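Local coordinates for protein 3-hexulose-6-phosphate isomerase (Methanocaldococcus jannaschii, PDB 1JEO) that catalyses the interconversion of 3-hexulose 6-phosphate and fructose 6-phosphate, a step on the way to ribose 5-phosphate, at residues 42-47 against 68-73. Numbering follows the deposited sequence.
Sequences KIFIFG and KSYFVG
Phe71 lays one face of its ring over the backbone of Ile45 and on toward Gly47; the carbonyl O of Ile45 presses against that face near its rim, 3.3 Å from Phe71 CD1. With CG anti to the backbone N (chi1 -167°), the ring reaches forward along its neighbour, CD1 against Ile45 CB, CE1 near Phe46 CA and the Phe71 CZ edge 3.7 Å from Gly47 O. Val72 points its CB at the neighbouring segment and fills the hollow between Phe44 and Phe46, Val72 CG2 at the edge of the Phe44 ring and 4.1 Å from Phe46 CB, Val72 CB 3.7 Å from Phe46 CD1. Tyr70 CD1 lies over one face of the Phe44 ring near its rim, the planes 39° apart in an oblique pairing, and Tyr70 CE1 touches the aliphatic CD of Lys42, whose amine bends away to Asp84 and Glu81. Helix 49-64 packs against Ile45 and Phe71 as the crossover between these parallel strands, a beta-alpha-beta unit of the SIS fold; Gly47 lies close to Ser51, a probable substrate-binding residue. Were Phe71 cut back to alanine, the Ile45 carbonyl would probably lose the ring lying over it, and a gap would be likely to open beside Gly47. Four backbone hydrogen bonds, from Ile43 N to Lys68 O (2.8 Å) through to Val72 N to Ile45 O (3.0 Å), pair Ile43 and Ile45 with this neighbour, while Phe44 and Phe46 turn their backbone groups to strand 85-89, so the side chains here meet mainly by apolar packing.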
# COMPACT_ATOMS: atom_id res chain seq x y z
N LYS A 42 -4.38 -14.56 -2.70
CA LYS A 42 -3.87 -13.65 -3.73
C LYS A 42 -4.02 -12.21 -3.20
O LYS A 42 -4.95 -11.91 -2.45
CB LYS A 42 -4.61 -13.80 -5.07
CG LYS A 42 -4.73 -15.23 -5.62
CD LYS A 42 -5.20 -15.31 -7.08
CE LYS A 42 -6.60 -14.74 -7.32
NZ LYS A 42 -7.71 -15.46 -6.66
N ILE A 43 -3.07 -11.35 -3.56
CA ILE A 43 -3.08 -9.95 -3.12
C ILE A 43 -3.25 -9.01 -4.31
O ILE A 43 -2.51 -9.10 -5.29
CB ILE A 43 -1.77 -9.58 -2.33
CG1 ILE A 43 -1.58 -10.55 -1.16
CG2 ILE A 43 -1.85 -8.15 -1.78
CD1 ILE A 43 -0.16 -10.76 -0.76
N PHE A 44 -4.24 -8.12 -4.22
CA PHE A 44 -4.56 -7.17 -5.28
C PHE A 44 -4.30 -5.73 -4.85
O PHE A 44 -4.71 -5.31 -3.78
CB PHE A 44 -6.02 -7.30 -5.71
CG PHE A 44 -6.35 -8.59 -6.41
CD1 PHE A 44 -6.50 -9.79 -5.68
CD2 PHE A 44 -6.53 -8.61 -7.80
CE1 PHE A 44 -6.84 -10.99 -6.34
CE2 PHE A 44 -6.86 -9.81 -8.47
CZ PHE A 44 -7.02 -11.01 -7.73
N ILE A 45 -3.58 -4.99 -5.70
CA ILE A 45 -3.26 -3.59 -5.41
C ILE A 45 -3.88 -2.71 -6.50
O ILE A 45 -3.88 -3.08 -7.68
CB ILE A 45 -1.71 -3.32 -5.40
CG1 ILE A 45 -0.91 -4.43 -4.70
CG2 ILE A 45 -1.41 -1.94 -4.79
CD1 ILE A 45 -1.12 -4.59 -3.23
N PHE A 46 -4.39 -1.54 -6.10
CA PHE A 46 -4.97 -0.58 -7.04
C PHE A 46 -4.80 0.86 -6.57
O PHE A 46 -4.81 1.15 -5.37
CB PHE A 46 -6.45 -0.86 -7.35
CG PHE A 46 -7.02 -0.01 -8.47
CD1 PHE A 46 -6.50 -0.10 -9.79
CD2 PHE A 46 -8.06 0.91 -8.22
CE1 PHE A 46 -7.00 0.71 -10.84
CE2 PHE A 46 -8.57 1.74 -9.26
CZ PHE A 46 -8.04 1.64 -10.58
N GLY A 47 -4.70 1.74 -7.56
CA GLY A 47 -4.57 3.17 -7.35
C GLY A 47 -4.60 3.81 -8.72
O GLY A 47 -4.32 3.14 -9.73
N LYS A 68 1.48 -14.17 -4.30
CA LYS A 68 0.72 -14.10 -5.56
C LYS A 68 0.12 -12.69 -5.57
O LYS A 68 -0.95 -12.43 -5.02
CB LYS A 68 -0.35 -15.20 -5.62
CG LYS A 68 0.23 -16.61 -5.71
CD LYS A 68 -0.77 -17.63 -6.28
CE LYS A 68 -1.79 -18.10 -5.25
NZ LYS A 68 -2.78 -19.04 -5.83
N SER A 69 0.93 -11.76 -6.09
CA SER A 69 0.59 -10.35 -6.15
C SER A 69 0.12 -9.91 -7.52
O SER A 69 0.63 -10.39 -8.54
CB SER A 69 1.82 -9.53 -5.75
OG SER A 69 1.51 -8.16 -5.59
N TYR A 70 -0.87 -9.02 -7.55
CA TYR A 70 -1.43 -8.50 -8.80
C TYR A 70 -1.80 -7.03 -8.70
O TYR A 70 -2.09 -6.53 -7.61
CB TYR A 70 -2.69 -9.28 -9.21
CG TYR A 70 -2.48 -10.75 -9.48
CD1 TYR A 70 -2.88 -11.73 -8.54
CD2 TYR A 70 -1.81 -11.19 -10.65
CE1 TYR A 70 -2.62 -13.11 -8.76
CE2 TYR A 70 -1.54 -12.57 -10.88
CZ TYR A 70 -1.95 -13.52 -9.93
OH TYR A 70 -1.69 -14.85 -10.13
N PHE A 71 -1.73 -6.34 -9.83
CA PHE A 71 -2.16 -4.95 -9.89
C PHE A 71 -3.41 -4.96 -10.77
O PHE A 71 -3.38 -5.48 -11.88
CB PHE A 71 -1.09 -4.02 -10.49
CG PHE A 71 -1.39 -2.56 -10.27
CD1 PHE A 71 -1.08 -1.94 -9.05
CD2 PHE A 71 -2.06 -1.80 -11.26
CE1 PHE A 71 -1.43 -0.58 -8.80
CE2 PHE A 71 -2.41 -0.45 -11.04
CZ PHE A 71 -2.10 0.16 -9.80
N VAL A 72 -4.50 -4.39 -10.25
CA VAL A 72 -5.79 -4.32 -10.95
C VAL A 72 -5.67 -3.43 -12.20
O VAL A 72 -5.16 -2.32 -12.12
CB VAL A 72 -6.92 -3.81 -10.01
CG1 VAL A 72 -8.28 -3.81 -10.70
CG2 VAL A 72 -6.97 -4.65 -8.73
N GLY A 73 -6.12 -3.96 -13.33
CA GLY A 73 -6.05 -3.20 -14.57
C GLY A 73 -5.07 -3.78 -15.57
O GLY A 73 -5.17 -3.51 -16.76